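Local coordinates for sensor protein dcuS (Escherichia coli, PDB 3BY8) that senses C4-dicarboxylates such as fumarate and malate through its periplasmic domain and, as a membrane-bound histidine kinase, activates the response regulator DcuR by phosphorylation, at residues Val20-Ala25 / Val109-Tyr114; Thr62-Leu67 / His118-Val123; His71-Arg76 / Gly101-Ala106. All coordinates share one frame; numbering follows the deposited sequence. Where two conformers were deposited one is given.

Contact 1 (Val20-Ala25 / Val109-Tyr114); sequences VARTLA and VFTPIY
Thr111 is where strand 109-114 first touches Ala21-Ala25. Before it, Val109 packs farther back on the same helix, on Ala14, Ala17 and Leu18, whereas Phe110 turns to the other side of the sheet, toward Asp85, Ile86 and Ala89. The two branches of Thr111 do different work. The methyl CG2 settles on the helix backbone, 3.6 Å from Ala21 O, and also touches Ala21 CB at 3.8 Å. The chi1 of -161° turns OG1 anti to the backbone N and leaves CG2 to point at the helix. OG1 passes the aliphatic start of Arg22, whose CG lies 4.0 Å away, the two side chains crossing at about a right angle. Both polar ends are held outside the two segments by one carboxylate: Glu94 accepts a hydrogen bond from Thr111 OG1 and forms a salt bridge with Arg22, the arginine chain running extended to reach it. At Pro112 the backbone takes over, its O lying 3.6 Å from Ala25 CB while its ring is turned from the helix toward Gln120. Ile113 then offers both branches to Ala25: CG1 touches Ala25 CB at 4.1 Å, and CG2 lies 3.5 Å from Ala25 O. A water closes the contact at Tyr114, accepting from Tyr114 N and donating to Ala25 O. The distances and the water bond at Ala25 hold for one of its two modelled conformers. The helix and strand axes run nearly along each other, 17° apart and 8.0 Å at closest approach, a spacing that the small side chains Ala21 and Ala25 permit. A long N-terminal helix laid along one face of an antiparallel sheet in this way is characteristic of the PAS-like periplasmic cache domain.

Contact 2 (Thr62-Leu67 / His118-Val123); sequences TDMQSL and HKQIGV
Thr62 and Val123 form an antiparallel hydrogen-bonded pair. Thr62 N donates to Val123 O at 2.8 Å in the carbonyl plane, and Val123 N returns a bond of 2.9 Å that reaches Thr62 O from above its plane. A type I turn runs from Asp63 to Ser66. Asp63 OD1 grips it from within, taking Gln65 N (an Asx turn) and Leu67 N from opposite faces of the carboxylate. Thr62 OG1 donates to Asp63 O, which also takes Ser66 N. The Gln120 amide is fixed by NE2, which donates to Gly122 O at 3.0 Å and to Ala89 O. The turn delivers Met64, bent at chi2 and chi3 (both -58°), to Gln120: SD lies 3.5 Å from Gln120 CG, and CE sits 3.7 Å from Gln120 CD. Replacing this glutamine by alanine would probably leave both Gly122 O and Ala89 O without the amide donor and open a gap beside the end of Met64. Thr62 OG1 also packs alongside Val123 CB at 3.6 Å. On the other edge of strand 120-129, Ile121 and Gly122 both face Ile113 of strand 106-114, a classic beta bulge, while Thr62 touches Ile86 and Val123 touches Leu90 in the loop before strand 95-99.

Contact 3 (His71-Arg76 / Gly101-Ala106); sequences HPEAQR and GFLAQA. With LMR ((2S)-2-hydroxybutanedioic acid), chain B.
Pro72 and Leu103, the residues of the two loops closest in backbone, keep their CA atoms 8.7 Å apart, a width bridged by side chains and by the bound malate. His71 NE2 donates to LMR O4A at 2.8 Å, nearly straight at 169°, and Phe102 N donates to the same oxygen. The other oxygen of this carboxylate, O4B, receives Leu103 N at 2.9 Å and Gly101 N in a more bent bond, so four N-H groups from the two loops grip one carboxylate. At its other nitrogen, ND1, His71 accepts from Glu73 N at 2.9 Å in the ring plane. This pairing is consistent with a neutral imidazole protonated on NE2, and it fixes the ring's rotation; Pro72 CD and Arg76 CD cover its opposite faces. Leu103, with CG anti to the carbonyl carbon (chi1 -56°), wedges its two methyls among the first loop: CD1 touches Pro72 CG at 3.8 Å, and CD2 passes Glu73 OE2 at 3.5 Å. Farther out, the Arg76 guanidinium lies flat over one face of Phe102, planes 2° apart, a stacked cation-pi pair whose exact separation is doubtful because the modelled carbons are too close. Arg76 NE forms a salt bridge with Glu73 OE1 at 2.6 Å, which restrains the guanidinium where it stacks on Phe102, and a water donates to both Glu73 OE2 and Phe102 O. The Arg68 and Arg108 guanidinium groups and the backbone O of Lys82 supply further hydrogen bonds to the malate. The two loops thus close the dicarboxylate site against the sheet: His71 rests on Val60 and Leu103 on Phe58, both of strand 58-63, while Pro72 leans on Glu48 and Arg51 of helix 43-53.

The three contacts grade from core to rim of one domain. Contact 1 is the most buried, a helix-on-sheet seam of small aliphatic groups with its polar ends sent to an outside carboxylate. Contact 2, partly buried, is strand pairing reinforced by a turn, and it adjoins contact 1 directly: strands 106-114 and 120-129 are neighbours in the sheet, joined at Ile113. Contact 3 lies at the surface about 18 Å, centre to centre, from contact 1 and on the other side of the chain's centre. Joining loops instead of regular elements, it relies on the ligand, charge and stacking, with a small apolar patch at Leu103, and in sequence it is nested inside both others.

Contact 1 (Val20-Ala25 / Val109-Tyr114)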
ATOM      1  N   VAL A  20       7.677  -4.976   2.541  1.00  9.27           N
ATOM      2  CA  VAL A  20       7.093  -5.141   1.213  1.00  9.21           C
ATOM      3  C   VAL A  20       6.817  -3.770   0.578  1.00 10.35           C
ATOM      4  O   VAL A  20       7.164  -3.539  -0.579  1.00 11.90           O
ATOM      5  CB  VAL A  20       5.769  -5.960   1.275  1.00  9.74           C
ATOM      6  CG1 VAL A  20       5.098  -6.059  -0.089  1.00  9.80           C
ATOM      7  CG2 VAL A  20       6.063  -7.372   1.862  1.00 10.74           C
ATOM      8  N   ALA A  21       6.231  -2.852   1.350  1.00 10.66           N
ATOM      9  CA  ALA A  21       5.889  -1.540   0.812  1.00 10.99           C
ATOM     10  C   ALA A  21       7.123  -0.780   0.367  1.00  9.90           C
ATOM     11  O   ALA A  21       7.137  -0.192  -0.706  1.00 10.41           O
ATOM     12  CB  ALA A  21       5.148  -0.772   1.873  1.00 11.61           C
ATOM     13  N   ARG A  22       8.174  -0.821   1.175  1.00 10.61           N
ATOM     14  CA  ARG A  22       9.420  -0.129   0.868  1.00  9.88           C
ATOM     15  C   ARG A  22      10.053  -0.717  -0.386  1.00 12.19           C
ATOM     16  O   ARG A  22      10.569  -0.003  -1.236  1.00 12.49           O
ATOM     17  CB  ARG A  22      10.399  -0.251   2.039  1.00 12.11           C
ATOM     18  CG  ARG A  22       9.979   0.559   3.260  1.00 12.77           C
ATOM     19  CD  ARG A  22      10.863   0.150   4.438  1.00 15.65           C
ATOM     20  NE  ARG A  22      10.614   0.973   5.608  1.00 15.05           N
ATOM     21  CZ  ARG A  22      11.280   0.869   6.754  1.00 20.31           C
ATOM     22  NH1 ARG A  22      12.255  -0.035   6.886  1.00 20.49           N
ATOM     23  NH2 ARG A  22      10.975   1.667   7.777  1.00 18.59           N
ATOM     24  N   THR A  23       9.990  -2.036  -0.509  1.00 12.41           N
ATOM     25  CA  THR A  23      10.565  -2.665  -1.676  1.00 13.47           C
ATOM     26  C   THR A  23       9.842  -2.202  -2.939  1.00 12.66           C
ATOM     27  O   THR A  23      10.486  -1.813  -3.941  1.00 13.35           O
ATOM     28  CB  THR A  23      10.479  -4.182  -1.522  1.00  9.22           C
ATOM     29  OG1 THR A  23      11.214  -4.573  -0.357  1.00 12.29           O
ATOM     30  CG2 THR A  23      11.101  -4.867  -2.762  1.00 12.71           C
ATOM     31  N   LEU A  24       8.515  -2.219  -2.913  1.00 10.55           N
ATOM     32  CA  LEU A  24       7.739  -1.767  -4.063  1.00 11.44           C
ATOM     33  C   LEU A  24       7.968  -0.286  -4.344  1.00 13.10           C
ATOM     34  O   LEU A  24       7.947   0.117  -5.519  1.00 16.22           O
ATOM     35  CB  LEU A  24       6.262  -2.002  -3.824  1.00 12.25           C
ATOM     36  CG  LEU A  24       5.864  -3.458  -3.838  1.00 13.71           C
ATOM     37  CD1 LEU A  24       4.398  -3.619  -3.476  1.00 14.41           C
ATOM     38  CD2 LEU A  24       6.109  -4.011  -5.205  1.00 17.54           C
ATOM     39  N   ALA A  25       8.151   0.527  -3.319  0.50 11.50           N
ATOM     40  CA  ALA A  25       8.371   1.951  -3.570  0.50 12.96           C
ATOM     41  C   ALA A  25       9.524   2.169  -4.570  0.50  9.90           C
ATOM     42  O   ALA A  25       9.597   3.210  -5.223  0.50 12.23           O
ATOM     43  CB  ALA A  25       8.668   2.657  -2.258  0.50 12.34           C
ATOM     44  N   VAL A 109      -0.123  -0.097   6.641  1.00 11.05           N
ATOM     45  CA  VAL A 109       1.143   0.609   6.647  1.00 10.75           C
ATOM     46  C   VAL A 109       1.302   1.398   5.349  1.00  9.65           C
ATOM     47  O   VAL A 109       0.735   1.053   4.285  1.00  9.98           O
ATOM     48  CB  VAL A 109       2.367  -0.358   6.851  1.00 11.92           C
ATOM     49  CG1 VAL A 109       2.123  -1.194   8.126  1.00 14.01           C
ATOM     50  CG2 VAL A 109       2.602  -1.262   5.637  1.00 11.64           C
ATOM     51  N   PHE A 110       2.121   2.442   5.451  1.00  9.40           N
ATOM     52  CA  PHE A 110       2.276   3.370   4.324  1.00  8.10           C
ATOM     53  C   PHE A 110       3.697   3.850   4.239  1.00 10.29           C
ATOM     54  O   PHE A 110       4.318   4.155   5.260  1.00 12.10           O
ATOM     55  CB  PHE A 110       1.403   4.644   4.551  1.00  9.42           C
ATOM     56  CG  PHE A 110      -0.055   4.367   4.709  1.00  8.44           C
ATOM     57  CD1 PHE A 110      -0.563   3.900   5.932  1.00 10.23           C
ATOM     58  CD2 PHE A 110      -0.937   4.568   3.644  1.00  9.34           C
ATOM     59  CE1 PHE A 110      -1.940   3.640   6.076  1.00 11.13           C
ATOM     60  CE2 PHE A 110      -2.292   4.314   3.792  1.00  9.29           C
ATOM     61  CZ  PHE A 110      -2.801   3.850   5.012  1.00  9.20           C
ATOM     62  N   THR A 111       4.216   3.952   3.017  1.00  9.25           N
ATOM     63  CA  THR A 111       5.553   4.500   2.824  1.00  9.74           C
ATOM     64  C   THR A 111       5.572   5.342   1.532  1.00  9.71           C
ATOM     65  O   THR A 111       4.882   5.034   0.564  1.00 10.31           O
ATOM     66  CB  THR A 111       6.638   3.365   2.803  1.00  8.91           C
ATOM     67  OG1 THR A 111       7.927   3.939   3.061  1.00 11.28           O
ATOM     68  CG2 THR A 111       6.674   2.642   1.438  1.00 11.70           C
ATOM     69  N   PRO A 112       6.368   6.426   1.510  1.00  9.92           N
ATOM     70  CA  PRO A 112       6.414   7.259   0.307  1.00 11.13           C
ATOM     71  C   PRO A 112       7.197   6.674  -0.858  1.00 12.44           C
ATOM     72  O   PRO A 112       8.124   5.861  -0.639  1.00 13.79           O
ATOM     73  CB  PRO A 112       7.008   8.592   0.809  1.00 13.44           C
ATOM     74  CG  PRO A 112       7.811   8.199   2.021  1.00 16.05           C
ATOM     75  CD  PRO A 112       7.093   7.022   2.649  1.00 13.13           C
ATOM     76  N   ILE A 113       6.843   7.081  -2.078  1.00 11.56           N
ATOM     77  CA  ILE A 113       7.528   6.677  -3.316  1.00 12.12           C
ATOM     78  C   ILE A 113       8.238   7.956  -3.805  1.00 11.83           C
ATOM     79  O   ILE A 113       7.598   9.028  -3.910  1.00 11.04           O
ATOM     80  CB  ILE A 113       6.541   6.231  -4.405  1.00 12.67           C
ATOM     81  CG1 ILE A 113       5.714   5.039  -3.902  1.00 10.66           C
ATOM     82  CG2 ILE A 113       7.323   5.800  -5.686  1.00 13.62           C
ATOM     83  CD1 ILE A 113       4.636   4.578  -4.858  1.00 12.86           C
ATOM     84  N   TYR A 114       9.530   7.857  -4.114  1.00 14.42           N
ATOM     85  CA  TYR A 114      10.317   8.996  -4.577  1.00 14.86           C
ATOM     86  C   TYR A 114      10.866   8.778  -5.975  1.00 16.11           C
ATOM     87  O   TYR A 114      11.103   7.627  -6.380  1.00 18.26           O
ATOM     88  CB  TYR A 114      11.491   9.189  -3.612  1.00 15.98           C
ATOM     89  CG  TYR A 114      11.078   9.569  -2.213  1.00 17.39           C
ATOM     90  CD1 TYR A 114      10.633  10.865  -1.926  1.00 19.01           C
ATOM     91  CD2 TYR A 114      11.132   8.641  -1.173  1.00 21.32           C
ATOM     92  CE1 TYR A 114      10.256  11.225  -0.643  1.00 19.72           C
ATOM     93  CE2 TYR A 114      10.757   9.000   0.120  1.00 18.48           C
ATOM     94  CZ  TYR A 114      10.325  10.289   0.373  1.00 21.37           C
ATOM     95  OH  TYR A 114       9.978  10.666   1.653  1.00 21.90           O
TER
HETATM   96  O   HOH W   1      10.857   5.414  -3.582  1.00 19.87           O

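Contact 2 (Thr62-Leu67 / His118-Val123)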
ATOM      1  N   THR A  62      -0.573   4.791  -4.774  1.00 13.01           N
ATOM      2  CA  THR A  62      -1.266   6.013  -5.159  1.00 12.80           C
ATOM      3  C   THR A  62      -0.281   7.086  -5.613  1.00 15.12           C
ATOM      4  O   THR A  62       0.939   6.985  -5.366  1.00 13.89           O
ATOM      5  CB  THR A  62      -2.076   6.662  -4.007  1.00 15.37           C
ATOM      6  OG1 THR A  62      -1.205   7.396  -3.135  1.00 14.15           O
ATOM      7  CG2 THR A  62      -2.816   5.613  -3.217  1.00 15.02           C
ATOM      8  N   ASP A  63      -0.818   8.095  -6.308  1.00 16.37           N
ATOM      9  CA  ASP A  63      -0.016   9.256  -6.675  1.00 15.95           C
ATOM     10  C   ASP A  63      -0.126  10.278  -5.517  1.00 17.06           C
ATOM     11  O   ASP A  63      -0.692   9.959  -4.432  1.00 15.08           O
ATOM     12  CB  ASP A  63      -0.481   9.883  -8.009  1.00 17.52           C
ATOM     13  CG  ASP A  63      -1.937  10.319  -8.005  1.00 19.78           C
ATOM     14  OD1 ASP A  63      -2.527  10.650  -6.942  1.00 18.78           O
ATOM     15  OD2 ASP A  63      -2.477  10.378  -9.131  1.00 23.66           O
ATOM     16  N   MET A  64       0.380  11.504  -5.723  1.00 15.20           N
ATOM     17  CA  MET A  64       0.373  12.514  -4.668  1.00 16.56           C
ATOM     18  C   MET A  64      -0.987  13.147  -4.335  1.00 14.89           C
ATOM     19  O   MET A  64      -1.112  13.893  -3.371  1.00 16.29           O
ATOM     20  CB  MET A  64       1.421  13.594  -4.980  1.00 17.62           C
ATOM     21  CG  MET A  64       2.853  13.030  -4.946  1.00 16.65           C
ATOM     22  SD  MET A  64       3.328  12.259  -3.342  1.00 15.07           S
ATOM     23  CE  MET A  64       3.082  13.668  -2.172  1.00 16.21           C
ATOM     24  N   GLN A  65      -1.992  12.818  -5.125  1.00 15.46           N
ATOM     25  CA  GLN A  65      -3.339  13.305  -4.866  1.00 16.27           C
ATOM     26  C   GLN A  65      -4.167  12.159  -4.271  1.00 18.10           C
ATOM     27  O   GLN A  65      -5.362  12.308  -4.034  1.00 19.27           O
ATOM     28  CB  GLN A  65      -3.990  13.790  -6.167  1.00 18.82           C
ATOM     29  CG  GLN A  65      -3.433  15.127  -6.686  1.00 21.21           C
ATOM     30  CD  GLN A  65      -1.992  15.051  -7.139  1.00 24.02           C
ATOM     31  OE1 GLN A  65      -1.656  14.310  -8.063  1.00 26.53           O
ATOM     32  NE2 GLN A  65      -1.129  15.825  -6.492  1.00 23.07           N
ATOM     33  N   SER A  66      -3.500  11.023  -4.053  1.00 18.19           N
ATOM     34  CA  SER A  66      -4.094   9.813  -3.489  1.00 19.47           C
ATOM     35  C   SER A  66      -4.887   8.924  -4.467  1.00 19.78           C
ATOM     36  O   SER A  66      -5.592   8.003  -4.041  1.00 17.96           O
ATOM     37  CB  SER A  66      -4.932  10.154  -2.250  1.00 19.88           C
ATOM     38  OG  SER A  66      -6.281  10.429  -2.556  1.00 22.43           O
ATOM     39  N   LEU A  67      -4.784   9.193  -5.771  1.00 19.02           N
ATOM     40  CA  LEU A  67      -5.466   8.347  -6.764  1.00 19.21           C
ATOM     41  C   LEU A  67      -4.832   6.979  -6.819  1.00 18.69           C
ATOM     42  O   LEU A  67      -3.605   6.868  -6.915  1.00 18.66           O
ATOM     43  CB  LEU A  67      -5.383   8.938  -8.163  1.00 24.38           C
ATOM     44  CG  LEU A  67      -6.254  10.122  -8.480  1.00 25.25           C
ATOM     45  CD1 LEU A  67      -6.232  10.268  -9.996  1.00 24.16           C
ATOM     46  CD2 LEU A  67      -7.684   9.911  -7.961  1.00 23.93           C
ATOM     47  N   HIS A 118      14.672  12.273  -5.428  1.00 20.37           N
ATOM     48  CA  HIS A 118      14.035  12.210  -4.126  1.00 20.15           C
ATOM     49  C   HIS A 118      12.872  13.168  -3.946  1.00 20.52           C
ATOM     50  O   HIS A 118      12.642  13.678  -2.854  1.00 22.88           O
ATOM     51  CB  HIS A 118      15.031  12.379  -2.974  1.00 23.40           C
ATOM     52  CG  HIS A 118      14.533  11.807  -1.678  1.00 22.61           C
ATOM     53  ND1 HIS A 118      14.754  10.498  -1.308  1.00 27.44           N
ATOM     54  CD2 HIS A 118      13.788  12.355  -0.689  1.00 23.27           C
ATOM     55  CE1 HIS A 118      14.168  10.264  -0.147  1.00 20.32           C
ATOM     56  NE2 HIS A 118      13.575  11.372   0.252  1.00 24.47           N
ATOM     57  N   LYS A 119      12.159  13.429  -5.030  1.00 18.56           N
ATOM     58  CA  LYS A 119      10.951  14.237  -5.012  1.00 19.81           C
ATOM     59  C   LYS A 119       9.837  13.182  -4.835  1.00 18.30           C
ATOM     60  O   LYS A 119       9.806  12.188  -5.560  1.00 17.56           O
ATOM     61  CB  LYS A 119      10.799  14.966  -6.357  1.00 24.09           C
ATOM     62  CG  LYS A 119       9.493  15.699  -6.556  1.00 31.08           C
ATOM     63  CD  LYS A 119       8.378  14.766  -7.044  1.00 34.95           C
ATOM     64  CE  LYS A 119       7.062  15.526  -7.230  1.00 37.45           C
ATOM     65  NZ  LYS A 119       5.912  14.644  -7.583  1.00 35.01           N
ATOM     66  N   GLN A 120       8.922  13.388  -3.891  1.00 16.54           N
ATOM     67  CA  GLN A 120       7.879  12.394  -3.693  1.00 16.06           C
ATOM     68  C   GLN A 120       6.919  12.366  -4.864  1.00 15.07           C
ATOM     69  O   GLN A 120       6.426  13.432  -5.303  1.00 17.39           O
ATOM     70  CB  GLN A 120       7.109  12.666  -2.406  1.00 15.94           C
ATOM     71  CG  GLN A 120       6.405  11.381  -1.952  1.00 13.24           C
ATOM     72  CD  GLN A 120       5.635  11.496  -0.664  1.00 12.64           C
ATOM     73  OE1 GLN A 120       5.979  12.289   0.228  1.00 15.69           O
ATOM     74  NE2 GLN A 120       4.603  10.660  -0.527  1.00 12.33           N
ATOM     75  N   ILE A 121       6.626  11.153  -5.347  1.00 14.21           N
ATOM     76  CA  ILE A 121       5.708  10.960  -6.462  1.00 14.47           C
ATOM     77  C   ILE A 121       4.497  10.080  -6.137  1.00 15.59           C
ATOM     78  O   ILE A 121       3.560   9.981  -6.943  1.00 17.24           O
ATOM     79  CB  ILE A 121       6.427  10.389  -7.718  1.00 15.59           C
ATOM     80  CG1 ILE A 121       7.135   9.077  -7.392  1.00 15.47           C
ATOM     81  CG2 ILE A 121       7.428  11.439  -8.245  1.00 14.67           C
ATOM     82  CD1 ILE A 121       7.712   8.359  -8.618  1.00 17.06           C
ATOM     83  N   GLY A 122       4.496   9.448  -4.970  1.00 12.63           N
ATOM     84  CA  GLY A 122       3.362   8.623  -4.615  1.00 13.33           C
ATOM     85  C   GLY A 122       3.512   7.991  -3.255  1.00 10.01           C
ATOM     86  O   GLY A 122       4.340   8.410  -2.453  1.00 11.43           O
ATOM     87  N   VAL A 123       2.664   6.997  -3.015  1.00 10.29           N
ATOM     88  CA  VAL A 123       2.628   6.260  -1.768  1.00 10.58           C
ATOM     89  C   VAL A 123       2.322   4.790  -2.043  1.00 11.37           C
ATOM     90  O   VAL A 123       1.601   4.471  -2.978  1.00 10.05           O
ATOM     91  CB  VAL A 123       1.480   6.816  -0.869  1.00 10.24           C
ATOM     92  CG1 VAL A 123       1.321   5.966   0.396  1.00 10.60           C
ATOM     93  CG2 VAL A 123       1.777   8.268  -0.490  1.00 12.63           C
TER
HETATM   94  O   HOH W   2       1.593  12.563  -8.239  1.00 27.22           O

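Contact 3 (His71-Arg76 / Gly101-Ala106)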
ATOM      1  N   HIS A  71      -5.519  -2.011  -6.617  1.00 16.52           N
ATOM      2  CA  HIS A  71      -6.467  -2.349  -5.551  1.00 16.58           C
ATOM      3  C   HIS A  71      -6.987  -3.745  -5.847  1.00 16.50           C
ATOM      4  O   HIS A  71      -7.111  -4.102  -7.011  1.00 19.49           O
ATOM      5  CB  HIS A  71      -7.667  -1.406  -5.555  1.00 15.68           C
ATOM      6  CG  HIS A  71      -8.504  -1.480  -4.315  1.00 13.96           C
ATOM      7  ND1 HIS A  71      -9.485  -2.438  -4.109  1.00 13.79           N
ATOM      8  CD2 HIS A  71      -8.521  -0.683  -3.220  1.00 13.27           C
ATOM      9  CE1 HIS A  71     -10.064  -2.225  -2.935  1.00 14.92           C
ATOM     10  NE2 HIS A  71      -9.493  -1.165  -2.380  1.00 13.72           N
ATOM     11  N   PRO A  72      -7.296  -4.549  -4.813  1.00 17.35           N
ATOM     12  CA  PRO A  72      -7.811  -5.893  -5.113  1.00 17.75           C
ATOM     13  C   PRO A  72      -9.078  -5.844  -5.968  1.00 18.48           C
ATOM     14  O   PRO A  72      -9.348  -6.785  -6.716  1.00 18.82           O
ATOM     15  CB  PRO A  72      -8.071  -6.488  -3.736  1.00 17.41           C
ATOM     16  CG  PRO A  72      -6.996  -5.870  -2.904  1.00 17.56           C
ATOM     17  CD  PRO A  72      -6.973  -4.426  -3.380  1.00 17.00           C
ATOM     18  N   GLU A  73      -9.856  -4.771  -5.823  1.00 16.45           N
ATOM     19  CA  GLU A  73     -11.077  -4.528  -6.606  1.00 18.07           C
ATOM     20  C   GLU A  73     -10.658  -3.559  -7.703  1.00 18.59           C
ATOM     21  O   GLU A  73     -10.530  -2.347  -7.482  1.00 19.47           O
ATOM     22  CB  GLU A  73     -12.170  -3.910  -5.729  1.00 17.34           C
ATOM     23  CG  GLU A  73     -12.555  -4.805  -4.564  1.00 19.39           C
ATOM     24  CD  GLU A  73     -13.613  -4.189  -3.662  1.00 23.26           C
ATOM     25  OE1 GLU A  73     -14.032  -3.030  -3.907  1.00 26.38           O
ATOM     26  OE2 GLU A  73     -14.015  -4.890  -2.713  1.00 28.21           O
ATOM     27  N   ALA A  74     -10.450  -4.092  -8.899  1.00 19.28           N
ATOM     28  CA  ALA A  74      -9.986  -3.273 -10.012  1.00 20.65           C
ATOM     29  C   ALA A  74     -10.828  -2.050 -10.315  1.00 20.86           C
ATOM     30  O   ALA A  74     -10.322  -1.059 -10.822  1.00 21.32           O
ATOM     31  CB  ALA A  74      -9.824  -4.126 -11.268  1.00 21.97           C
ATOM     32  N   GLN A  75     -12.120  -2.097 -10.013  1.00 20.15           N
ATOM     33  CA  GLN A  75     -12.966  -0.937 -10.272  1.00 20.52           C
ATOM     34  C   GLN A  75     -12.538   0.300  -9.471  1.00 22.90           C
ATOM     35  O   GLN A  75     -12.976   1.415  -9.757  1.00 22.49           O
ATOM     36  CB  GLN A  75     -14.415  -1.253  -9.903  1.00 24.05           C
ATOM     37  CG  GLN A  75     -14.569  -1.509  -8.408  1.00 26.01           C
ATOM     38  CD  GLN A  75     -15.999  -1.733  -7.979  1.00 26.76           C
ATOM     39  OE1 GLN A  75     -16.259  -2.096  -6.835  1.00 27.87           O
ATOM     40  NE2 GLN A  75     -16.935  -1.522  -8.895  1.00 29.73           N
ATOM     41  N   ARG A  76     -11.690   0.112  -8.467  1.00 21.33           N
ATOM     42  CA  ARG A  76     -11.296   1.252  -7.639  1.00 23.00           C
ATOM     43  C   ARG A  76     -10.055   1.973  -8.106  1.00 21.12           C
ATOM     44  O   ARG A  76      -9.656   2.997  -7.544  1.00 19.94           O
ATOM     45  CB  ARG A  76     -11.168   0.798  -6.194  1.00 23.77           C
ATOM     46  CG  ARG A  76     -12.509   0.272  -5.702  1.00 25.46           C
ATOM     47  CD  ARG A  76     -12.593   0.102  -4.218  1.00 26.37           C
ATOM     48  NE  ARG A  76     -13.904  -0.432  -3.844  1.00 28.21           N
ATOM     49  CZ  ARG A  76     -15.038   0.266  -3.822  1.00 27.18           C
ATOM     50  NH1 ARG A  76     -15.065   1.555  -4.149  1.00 28.73           N
ATOM     51  NH2 ARG A  76     -16.157  -0.339  -3.458  1.00 31.09           N
ATOM     52  N   GLY A 101     -11.090   0.910   4.238  1.00 13.07           N
ATOM     53  CA  GLY A 101     -11.575   1.652   3.097  1.00 13.85           C
ATOM     54  C   GLY A 101     -12.808   0.877   2.651  1.00 14.69           C
ATOM     55  O   GLY A 101     -13.851   0.949   3.311  1.00 16.60           O
ATOM     56  N   PHE A 102     -12.689   0.104   1.575  1.00 13.80           N
ATOM     57  CA  PHE A 102     -13.788  -0.734   1.094  1.00 14.29           C
ATOM     58  C   PHE A 102     -13.612  -2.212   1.436  1.00 15.22           C
ATOM     59  O   PHE A 102     -14.565  -2.999   1.328  1.00 17.24           O
ATOM     60  CB  PHE A 102     -13.952  -0.552  -0.413  1.00 15.66           C
ATOM     61  CG  PHE A 102     -14.400   0.808  -0.769  1.00 16.22           C
ATOM     62  CD1 PHE A 102     -15.736   1.167  -0.599  1.00 20.93           C
ATOM     63  CD2 PHE A 102     -13.490   1.783  -1.163  1.00 19.66           C
ATOM     64  CE1 PHE A 102     -16.159   2.475  -0.806  1.00 21.19           C
ATOM     65  CE2 PHE A 102     -13.903   3.101  -1.375  1.00 21.47           C
ATOM     66  CZ  PHE A 102     -15.243   3.446  -1.194  1.00 23.09           C
ATOM     67  N   LEU A 103     -12.403  -2.595   1.832  1.00 15.38           N
ATOM     68  CA  LEU A 103     -12.118  -3.978   2.188  1.00 15.50           C
ATOM     69  C   LEU A 103     -12.326  -4.176   3.680  1.00 15.55           C
ATOM     70  O   LEU A 103     -12.844  -3.270   4.352  1.00 16.79           O
ATOM     71  CB  LEU A 103     -10.677  -4.321   1.788  1.00 14.59           C
ATOM     72  CG  LEU A 103     -10.387  -4.080   0.299  1.00 14.12           C
ATOM     73  CD1 LEU A 103      -8.911  -4.346   0.014  1.00 16.72           C
ATOM     74  CD2 LEU A 103     -11.270  -4.987  -0.572  1.00 17.96           C
ATOM     75  N   ALA A 104     -11.930  -5.325   4.217  1.00 16.62           N
ATOM     76  CA  ALA A 104     -12.095  -5.579   5.639  1.00 15.88           C
ATOM     77  C   ALA A 104     -11.210  -4.638   6.461  1.00 14.10           C
ATOM     78  O   ALA A 104     -10.251  -4.026   5.954  1.00 13.47           O
ATOM     79  CB  ALA A 104     -11.722  -7.017   5.955  1.00 17.49           C
ATOM     80  N   GLN A 105     -11.548  -4.512   7.740  1.00 15.44           N
ATOM     81  CA  GLN A 105     -10.786  -3.733   8.707  1.00 14.85           C
ATOM     82  C   GLN A 105      -9.390  -4.332   8.725  1.00 15.06           C
ATOM     83  O   GLN A 105      -9.211  -5.573   8.706  1.00 18.48           O
ATOM     84  CB  GLN A 105     -11.444  -3.839  10.062  1.00 19.70           C
ATOM     85  CG  GLN A 105     -12.774  -3.127  10.085  1.00 21.95           C
ATOM     86  CD  GLN A 105     -13.409  -3.195  11.442  1.00 28.94           C
ATOM     87  OE1 GLN A 105     -14.388  -2.497  11.736  1.00 30.23           O
ATOM     88  NE2 GLN A 105     -12.851  -4.048  12.293  1.00 28.66           N
ATOM     89  N   ALA A 106      -8.403  -3.448   8.789  1.00 13.72           N
ATOM     90  CA  ALA A 106      -7.028  -3.865   8.654  1.00 14.50           C
ATOM     91  C   ALA A 106      -5.990  -3.057   9.384  1.00 12.98           C
ATOM     92  O   ALA A 106      -6.229  -1.912   9.753  1.00 14.02           O
ATOM     93  CB  ALA A 106      -6.683  -3.828   7.166  1.00 14.01           C
TER
HETATM   94  C1  LMR B   1      -8.142   2.019  -0.141  1.00 14.13           C
HETATM   95  O1A LMR B   1      -7.735   1.510  -1.154  1.00 13.75           O
HETATM   96  O1B LMR B   1      -9.009   2.916  -0.196  1.00 14.45           O
HETATM   97  C2  LMR B   1      -7.871   1.293   1.141  1.00 13.78           C
HETATM   98  O2  LMR B   1      -8.628   1.896   2.277  1.00 13.56           O
HETATM   99  C3  LMR B   1      -8.004  -0.237   1.013  1.00 13.25           C
HETATM  100  C4  LMR B   1      -9.487  -0.636   1.147  1.00 12.93           C
HETATM  101  O4A LMR B   1     -10.258  -0.383   0.222  1.00 14.28           O
HETATM  102  O4B LMR B   1      -9.903  -1.151   2.225  1.00 12.91           O
HETATM  103  O   HOH W   3     -15.517  -4.457  -0.818  1.00 40.81           O